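Local coordinates for heme-binding protein A / AI-2 binding protein A (Helicobacter pylori SS1, PDB 6OFQ), which probably captures peptides in the periplasm for uptake by an ABC transporter, at residues 335-347 with 430-443. Numbering follows the deposited sequence.
Sequences MVNPFPPTIWGYN and ADIADPDNFLYTLW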
ATOM      1  N   MET A 335      16.464  -7.279  -4.891  1.00  5.34           N
ATOM      2  CA  MET A 335      16.329  -5.928  -4.369  1.00  4.82           C
ATOM      3  C   MET A 335      17.699  -5.385  -3.950  1.00  5.44           C
ATOM      4  O   MET A 335      18.533  -6.087  -3.352  1.00  5.79           O
ATOM      5  CB  MET A 335      15.334  -5.942  -3.221  1.00  5.04           C
ATOM      6  CG  MET A 335      15.055  -4.596  -2.570  1.00  4.79           C
ATOM      7  SD  MET A 335      13.823  -4.820  -1.262  1.00  4.59           S
ATOM      8  CE  MET A 335      13.706  -3.158  -0.605  1.00  4.68           C
ATOM      9  N   VAL A 336      17.919  -4.110  -4.308  1.00  5.11           N
ATOM     10  CA  VAL A 336      19.123  -3.365  -3.968  1.00  5.00           C
ATOM     11  C   VAL A 336      18.732  -2.119  -3.174  1.00  4.61           C
ATOM     12  O   VAL A 336      19.136  -1.989  -2.027  1.00  5.52           O
ATOM     13  CB  VAL A 336      19.892  -2.982  -5.237  1.00  6.23           C
ATOM     14  CG1 VAL A 336      21.158  -2.240  -4.848  1.00  7.03           C
ATOM     15  CG2 VAL A 336      20.274  -4.268  -6.003  1.00  7.59           C
ATOM     16  N   ASN A 337      17.951  -1.212  -3.728  1.00  4.01           N
ATOM     17  CA  ASN A 337      17.457   0.007  -3.062  1.00  3.78           C
ATOM     18  C   ASN A 337      16.076  -0.209  -2.472  1.00  3.27           C
ATOM     19  O   ASN A 337      15.366  -1.183  -2.780  1.00  3.67           O
ATOM     20  CB  ASN A 337      17.439   1.184  -4.054  1.00  3.96           C
ATOM     21  CG  ASN A 337      18.821   1.427  -4.662  1.00  4.05           C
ATOM     22  OD1 ASN A 337      19.761   1.656  -3.877  1.00  4.44           O
ATOM     23  ND2 ASN A 337      18.960   1.283  -5.988  1.00  4.15           N
ATOM     24  N   PRO A 338      15.594   0.732  -1.647  1.00  3.46           N
ATOM     25  CA  PRO A 338      14.295   0.505  -0.986  1.00  3.73           C
ATOM     26  C   PRO A 338      13.088   0.485  -1.889  1.00  3.96           C
ATOM     27  O   PRO A 338      12.052   0.014  -1.455  1.00  4.68           O
ATOM     28  CB  PRO A 338      14.162   1.633   0.010  1.00  3.90           C
ATOM     29  CG  PRO A 338      15.598   2.011   0.278  1.00  4.25           C
ATOM     30  CD  PRO A 338      16.321   1.866  -1.037  1.00  4.07           C
ATOM     31  N   PHE A 339      13.200   0.964  -3.116  1.00  4.20           N
ATOM     32  CA  PHE A 339      12.102   1.027  -4.084  1.00  4.15           C
ATOM     33  C   PHE A 339      12.551   0.421  -5.414  1.00  4.49           C
ATOM     34  O   PHE A 339      13.747   0.378  -5.692  1.00  4.21           O
ATOM     35  CB  PHE A 339      11.573   2.451  -4.217  1.00  4.12           C
ATOM     36  CG  PHE A 339      12.579   3.417  -4.749  1.00  4.16           C
ATOM     37  CD1 PHE A 339      13.365   4.183  -3.919  1.00  4.10           C
ATOM     38  CD2 PHE A 339      12.626   3.711  -6.099  1.00  4.35           C
ATOM     39  CE1 PHE A 339      14.264   5.104  -4.454  1.00  4.62           C
ATOM     40  CE2 PHE A 339      13.517   4.606  -6.641  1.00  4.52           C
ATOM     41  CZ  PHE A 339      14.308   5.357  -5.830  1.00  4.31           C
ATOM     42  N   PRO A 340      11.608   0.008  -6.257  1.00  4.72           N
ATOM     43  CA  PRO A 340      11.963  -0.739  -7.471  1.00  4.86           C
ATOM     44  C   PRO A 340      12.409   0.180  -8.610  1.00  5.38           C
ATOM     45  O   PRO A 340      12.036   1.364  -8.647  1.00  4.82           O
ATOM     46  CB  PRO A 340      10.690  -1.500  -7.797  1.00  4.85           C
ATOM     47  CG  PRO A 340       9.592  -0.634  -7.271  1.00  5.40           C
ATOM     48  CD  PRO A 340      10.170  -0.092  -5.970  1.00  4.95           C
ATOM     49  N   PRO A 341      13.110  -0.402  -9.597  1.00  5.46           N
ATOM     50  CA  PRO A 341      13.676   0.357 -10.703  1.00  5.95           C
ATOM     51  C   PRO A 341      12.655   0.833 -11.729  1.00  6.92           C
ATOM     52  O   PRO A 341      13.040   1.582 -12.628  1.00  8.51           O
ATOM     53  CB  PRO A 341      14.728  -0.576 -11.297  1.00  6.20           C
ATOM     54  CG  PRO A 341      14.354  -1.891 -10.850  1.00  5.84           C
ATOM     55  CD  PRO A 341      13.658  -1.773  -9.548  1.00  5.49           C
ATOM     56  N   THR A 342      11.400   0.445 -11.546  1.00  6.76           N
ATOM     57  CA  THR A 342      10.286   1.028 -12.310  1.00  6.85           C
ATOM     58  C   THR A 342       9.988   2.465 -11.881  1.00  8.07           C
ATOM     59  O   THR A 342       9.203   3.064 -12.593  1.00 10.44           O
ATOM     60  CB  THR A 342       9.061   0.151 -12.131  1.00  7.71           C
ATOM     61  OG1 THR A 342       9.002  -0.242 -10.730  1.00  8.86           O
ATOM     62  CG2 THR A 342       9.212  -1.095 -12.959  1.00  7.45           C
ATOM     63  N   ILE A 343      10.578   2.982 -10.823  1.00  6.56           N
ATOM     64  CA  ILE A 343      10.398   4.355 -10.421  1.00  6.71           C
ATOM     65  C   ILE A 343      11.700   5.096 -10.737  1.00  6.68           C
ATOM     66  O   ILE A 343      12.800   4.627 -10.477  1.00  6.83           O
ATOM     67  CB  ILE A 343      10.027   4.390  -8.938  1.00  6.81           C
ATOM     68  CG1 ILE A 343       8.765   3.592  -8.669  1.00  7.58           C
ATOM     69  CG2 ILE A 343       9.880   5.835  -8.454  1.00  7.81           C
ATOM     70  CD1 ILE A 343       8.416   3.514  -7.203  1.00  8.08           C
ATOM     71  N   TRP A 344      11.484   6.339 -11.169  1.00  5.16           N
ATOM     72  CA  TRP A 344      12.603   7.213 -11.361  1.00  4.94           C
ATOM     73  C   TRP A 344      13.427   7.473 -10.109  1.00  5.46           C
ATOM     74  O   TRP A 344      12.911   7.364  -8.984  1.00  5.37           O
ATOM     75  CB  TRP A 344      12.161   8.560 -11.928  1.00  5.10           C
ATOM     76  CG  TRP A 344      11.294   9.434 -11.030  1.00  4.97           C
ATOM     77  CD1 TRP A 344       9.941   9.365 -10.915  1.00  5.84           C
ATOM     78  CD2 TRP A 344      11.739  10.387 -10.065  1.00  5.33           C
ATOM     79  NE1 TRP A 344       9.486  10.296  -9.997  1.00  5.88           N
ATOM     80  CE2 TRP A 344      10.576  10.937  -9.472  1.00  5.37           C
ATOM     81  CE3 TRP A 344      12.996  10.861  -9.650  1.00  5.31           C
ATOM     82  CZ2 TRP A 344      10.594  11.934  -8.524  1.00  5.20           C
ATOM     83  CZ3 TRP A 344      12.978  11.897  -8.679  1.00  5.79           C
ATOM     84  CH2 TRP A 344      11.821  12.361  -8.109  1.00  5.38           C
ATOM     85  N   GLY A 345      14.714   7.790 -10.265  1.00  5.93           N
ATOM     86  CA  GLY A 345      15.546   8.127  -9.123  1.00  5.76           C
ATOM     87  C   GLY A 345      16.270   6.959  -8.485  1.00  5.20           C
ATOM     88  O   GLY A 345      17.111   7.134  -7.599  1.00  6.07           O
ATOM     89  N   TYR A 346      16.027   5.745  -8.978  1.00  5.11           N
ATOM     90  CA  TYR A 346      16.663   4.535  -8.510  1.00  5.01           C
ATOM     91  C   TYR A 346      18.165   4.611  -8.736  1.00  5.16           C
ATOM     92  O   TYR A 346      18.601   5.080  -9.806  1.00  5.76           O
ATOM     93  CB  TYR A 346      16.142   3.337  -9.286  1.00  4.80           C
ATOM     94  CG  TYR A 346      16.605   1.960  -8.889  1.00  4.81           C
ATOM     95  CD1 TYR A 346      17.748   1.368  -9.432  1.00  4.81           C
ATOM     96  CD2 TYR A 346      15.868   1.210  -8.007  1.00  4.86           C
ATOM     97  CE1 TYR A 346      18.158   0.104  -9.119  1.00  4.83           C
ATOM     98  CE2 TYR A 346      16.302  -0.056  -7.599  1.00  4.87           C
ATOM     99  CZ  TYR A 346      17.390  -0.614  -8.196  1.00  4.77           C
ATOM    100  OH  TYR A 346      17.780  -1.871  -7.811  1.00  5.12           O
ATOM    101  N   ASN A 347      18.946   4.211  -7.730  1.00  4.74           N
ATOM    102  CA  ASN A 347      20.373   4.352  -7.817  1.00  5.23           C
ATOM    103  C   ASN A 347      20.910   3.041  -8.401  1.00  6.02           C
ATOM    104  O   ASN A 347      21.121   2.039  -7.701  1.00  6.13           O
ATOM    105  CB  ASN A 347      20.979   4.651  -6.446  1.00  5.41           C
ATOM    106  CG  ASN A 347      22.435   5.042  -6.537  1.00  6.51           C
ATOM    107  OD1 ASN A 347      23.116   4.529  -7.428  1.00  6.94           O
ATOM    108  ND2 ASN A 347      22.932   5.894  -5.659  1.00  6.85           N
ATOM    109  N   ALA A 430       3.917   0.583  -4.281  1.00  3.33           N
ATOM    110  CA  ALA A 430       3.811   2.021  -4.512  1.00  3.35           C
ATOM    111  C   ALA A 430       2.382   2.488  -4.520  1.00  3.42           C
ATOM    112  O   ALA A 430       1.551   1.953  -5.250  1.00  3.26           O
ATOM    113  CB  ALA A 430       4.480   2.425  -5.809  1.00  3.43           C
ATOM    114  N   ASP A 431       2.140   3.589  -3.805  1.00  3.23           N
ATOM    115  CA  ASP A 431       0.902   4.334  -3.945  1.00  3.71           C
ATOM    116  C   ASP A 431       0.942   5.340  -5.080  1.00  3.65           C
ATOM    117  O   ASP A 431      -0.094   5.691  -5.630  1.00  4.39           O
ATOM    118  CB  ASP A 431       0.515   5.060  -2.637  1.00  3.84           C
ATOM    119  CG  ASP A 431       0.502   4.090  -1.461  1.00  4.06           C
ATOM    120  OD1 ASP A 431      -0.277   3.080  -1.532  1.00  3.86           O
ATOM    121  OD2 ASP A 431       1.287   4.328  -0.504  1.00  4.29           O
ATOM    122  N   ILE A 432       2.122   5.911  -5.326  1.00  3.72           N
ATOM    123  CA  ILE A 432       2.439   6.950  -6.318  1.00  4.22           C
ATOM    124  C   ILE A 432       3.810   6.567  -6.868  1.00  4.37           C
ATOM    125  O   ILE A 432       4.593   5.942  -6.169  1.00  3.76           O
ATOM    126  CB  ILE A 432       2.383   8.346  -5.677  1.00  4.48           C
ATOM    127  CG1 ILE A 432       3.530   8.584  -4.711  1.00  4.86           C
ATOM    128  CG2 ILE A 432       0.990   8.593  -5.116  1.00  4.69           C
ATOM    129  CD1 ILE A 432       3.617  10.011  -4.204  1.00  5.46           C
ATOM    130  N   ALA A 433       4.085   7.034  -8.086  1.00  4.99           N
ATOM    131  CA  ALA A 433       5.404   6.754  -8.666  1.00  5.61           C
ATOM    132  C   ALA A 433       6.392   7.859  -8.289  1.00  6.03           C
ATOM    133  O   ALA A 433       6.727   8.736  -9.085  1.00  8.25           O
ATOM    134  CB  ALA A 433       5.293   6.568 -10.199  1.00  7.58           C
ATOM    135  N   ASP A 434       6.894   7.828  -7.043  1.00  4.98           N
ATOM    136  CA  ASP A 434       7.702   8.916  -6.523  1.00  4.84           C
ATOM    137  C   ASP A 434       8.497   8.257  -5.412  1.00  4.02           C
ATOM    138  O   ASP A 434       7.948   7.652  -4.486  1.00  3.60           O
ATOM    139  CB  ASP A 434       6.840  10.050  -5.977  1.00  5.28           C
ATOM    140  CG  ASP A 434       7.650  11.301  -5.692  1.00  6.15           C
ATOM    141  OD1 ASP A 434       8.493  11.224  -4.795  1.00  4.86           O
ATOM    142  OD2 ASP A 434       7.372  12.332  -6.367  1.00  7.79           O
ATOM    143  N   PRO A 435       9.818   8.425  -5.399  1.00  3.82           N
ATOM    144  CA  PRO A 435      10.622   7.882  -4.284  1.00  3.85           C
ATOM    145  C   PRO A 435      10.172   8.280  -2.899  1.00  3.89           C
ATOM    146  O   PRO A 435      10.416   7.517  -1.940  1.00  4.02           O
ATOM    147  CB  PRO A 435      12.059   8.340  -4.611  1.00  4.12           C
ATOM    148  CG  PRO A 435      12.051   8.519  -6.108  1.00  4.29           C
ATOM    149  CD  PRO A 435      10.707   9.092  -6.390  1.00  3.98           C
ATOM    150  N   ASP A 436       9.570   9.441  -2.770  1.00  3.51           N
ATOM    151  CA  ASP A 436       9.123   9.869  -1.447  1.00  3.54           C
ATOM    152  C   ASP A 436       8.214   8.858  -0.747  1.00  3.55           C
ATOM    153  O   ASP A 436       8.289   8.651   0.477  1.00  3.51           O
ATOM    154  CB  ASP A 436       8.401  11.216  -1.549  1.00  3.92           C
ATOM    155  CG  ASP A 436       7.992  11.790  -0.199  1.00  4.10           C
ATOM    156  OD1 ASP A 436       6.827  11.533   0.166  1.00  5.06           O
ATOM    157  OD2 ASP A 436       8.758  12.522   0.398  1.00  4.23           O
ATOM    158  N   ASN A 437       7.391   8.192  -1.546  1.00  3.32           N
ATOM    159  CA  ASN A 437       6.348   7.253  -1.050  1.00  3.64           C
ATOM    160  C   ASN A 437       7.006   6.008  -0.427  1.00  4.11           C
ATOM    161  O   ASN A 437       6.285   5.269   0.285  1.00  3.94           O
ATOM    162  CB  ASN A 437       5.392   6.917  -2.195  1.00  3.64           C
ATOM    163  CG  ASN A 437       4.312   5.894  -1.824  1.00  3.52           C
ATOM    164  OD1 ASN A 437       4.330   4.772  -2.371  1.00  3.76           O
ATOM    165  ND2 ASN A 437       3.400   6.222  -0.952  1.00  3.72           N
ATOM    166  N   PHE A 438       8.263   5.710  -0.782  1.00  3.73           N
ATOM    167  CA  PHE A 438       8.997   4.635  -0.124  1.00  3.97           C
ATOM    168  C   PHE A 438       9.937   5.244   0.903  1.00  4.05           C
ATOM    169  O   PHE A 438       9.919   4.876   2.112  1.00  3.70           O
ATOM    170  CB  PHE A 438       9.795   3.712  -1.075  1.00  4.17           C
ATOM    171  CG  PHE A 438       8.946   2.854  -2.006  1.00  4.47           C
ATOM    172  CD1 PHE A 438       8.192   3.398  -3.066  1.00  4.74           C
ATOM    173  CD2 PHE A 438       9.035   1.467  -1.906  1.00  4.63           C
ATOM    174  CE1 PHE A 438       7.510   2.530  -3.927  1.00  4.61           C
ATOM    175  CE2 PHE A 438       8.320   0.636  -2.769  1.00  4.18           C
ATOM    176  CZ  PHE A 438       7.588   1.170  -3.797  1.00  4.30           C
ATOM    177  N   LEU A 439      10.870   6.066   0.450  1.00  3.93           N
ATOM    178  CA  LEU A 439      11.922   6.534   1.313  1.00  4.05           C
ATOM    179  C   LEU A 439      11.391   7.347   2.493  1.00  3.96           C
ATOM    180  O   LEU A 439      11.833   7.126   3.628  1.00  4.10           O
ATOM    181  CB  LEU A 439      12.936   7.355   0.549  1.00  4.24           C
ATOM    182  CG  LEU A 439      13.608   6.626  -0.628  1.00  4.20           C
ATOM    183  CD1 LEU A 439      14.478   7.628  -1.388  1.00  4.87           C
ATOM    184  CD2 LEU A 439      14.429   5.449  -0.118  1.00  4.49           C
ATOM    185  N   TYR A 440      10.474   8.271   2.302  1.00  3.91           N
ATOM    186  CA  TYR A 440      10.024   9.087   3.420  1.00  4.00           C
ATOM    187  C   TYR A 440       8.961   8.382   4.228  1.00  4.29           C
ATOM    188  O   TYR A 440       9.004   8.310   5.480  1.00  4.87           O
ATOM    189  CB  TYR A 440       9.543  10.469   2.958  1.00  4.40           C
ATOM    190  CG  TYR A 440       9.497  11.469   4.105  1.00  4.87           C
ATOM    191  CD1 TYR A 440      10.684  12.046   4.505  1.00  5.55           C
ATOM    192  CD2 TYR A 440       8.343  11.768   4.789  1.00  5.45           C
ATOM    193  CE1 TYR A 440      10.731  12.931   5.568  1.00  6.69           C
ATOM    194  CE2 TYR A 440       8.385  12.697   5.858  1.00  6.79           C
ATOM    195  CZ  TYR A 440       9.604  13.221   6.191  1.00  6.75           C
ATOM    196  OH  TYR A 440       9.789  14.175   7.239  1.00 11.63           O
ATOM    197  N   THR A 441       8.014   7.764   3.550  1.00  3.72           N
ATOM    198  CA  THR A 441       6.909   7.159   4.266  1.00  4.08           C
ATOM    199  C   THR A 441       7.348   5.973   5.107  1.00  4.00           C
ATOM    200  O   THR A 441       6.707   5.689   6.121  1.00  4.15           O
ATOM    201  CB  THR A 441       5.874   6.735   3.221  1.00  4.43           C
ATOM    202  OG1 THR A 441       5.514   7.897   2.472  1.00  5.57           O
ATOM    203  CG2 THR A 441       4.558   6.180   3.825  1.00  5.03           C
ATOM    204  N   LEU A 442       8.375   5.237   4.661  1.00  3.93           N
ATOM    205  CA  LEU A 442       8.797   3.991   5.330  1.00  4.08           C
ATOM    206  C   LEU A 442      10.089   4.075   6.086  1.00  4.39           C
ATOM    207  O   LEU A 442      10.383   3.218   6.920  1.00  5.18           O
ATOM    208  CB  LEU A 442       8.894   2.788   4.369  1.00  4.39           C
ATOM    209  CG  LEU A 442       7.675   2.643   3.466  1.00  5.16           C
ATOM    210  CD1 LEU A 442       7.959   1.553   2.432  1.00  5.87           C
ATOM    211  CD2 LEU A 442       6.384   2.346   4.204  1.00  6.41           C
ATOM    212  N   TRP A 443      10.934   5.047   5.781  1.00  3.96           N
ATOM    213  CA  TRP A 443      12.308   5.059   6.272  1.00  4.10           C
ATOM    214  C   TRP A 443      12.803   6.326   6.966  1.00  4.45           C
ATOM    215  O   TRP A 443      13.969   6.448   7.337  1.00  5.03           O
ATOM    216  CB  TRP A 443      13.304   4.668   5.151  1.00  3.97           C
ATOM    217  CG  TRP A 443      13.029   3.291   4.513  1.00  3.80           C
ATOM    218  CD1 TRP A 443      12.341   3.029   3.369  1.00  3.66           C
ATOM    219  CD2 TRP A 443      13.387   2.024   5.081  1.00  3.41           C
ATOM    220  NE1 TRP A 443      12.237   1.669   3.172  1.00  3.38           N
ATOM    221  CE2 TRP A 443      12.863   1.033   4.234  1.00  3.52           C
ATOM    222  CE3 TRP A 443      14.096   1.648   6.225  1.00  3.64           C
ATOM    223  CZ2 TRP A 443      13.074  -0.309   4.491  1.00  3.92           C
ATOM    224  CZ3 TRP A 443      14.283   0.284   6.454  1.00  3.89           C
ATOM    225  CH2 TRP A 443      13.777  -0.658   5.597  1.00  4.04           C
TER
HETATM  226  O   HOH W   1      11.239  -0.039   1.151  1.00  6.28           O
HETATM  227  O   HOH W   2       7.185  11.976  -9.279  1.00 13.18           O
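P435 is the knob of the helix-side segment 430-443, wedged between F339 and W344 of the loop 335-347. Its CB lies over a face of the F339 ring, while CD sits 3.7 Å from the centroid of the W344 six-membered ring, two CH-pi contacts made by the carbons on either side of CG. W344 reaches the proline because its CG stands between its own N and carbonyl carbon (chi1 66°). I343 CG2 packs against P435 CD (3.9 Å) and the A433-D434 backbone. F339 is itself a bump: its CB rests on the F438 ring, 3.6 Å from the centroid and 17° off the normal. Around that ring gather P340 CD and I343 CD1, the latter 3.5 Å from F438 CE1. At the far end P338 lays CG and CB against L439 CD2, and CB also touches W443 NE1. Two waters bridge the segments, one at each end: water 1 joins P338 O to W443 NE1, water 2 W344 NE1 to D434 OD2. W344 NE1 also bonds weakly to A433 O (3.3 Å, 128°). D434 OD2 pairs with R480, and OD1 takes a capping bond from D436 N. The contact packs the proline-rich loop after strand 332-334 against helix 436-443 in a type II periplasmic binding protein fold.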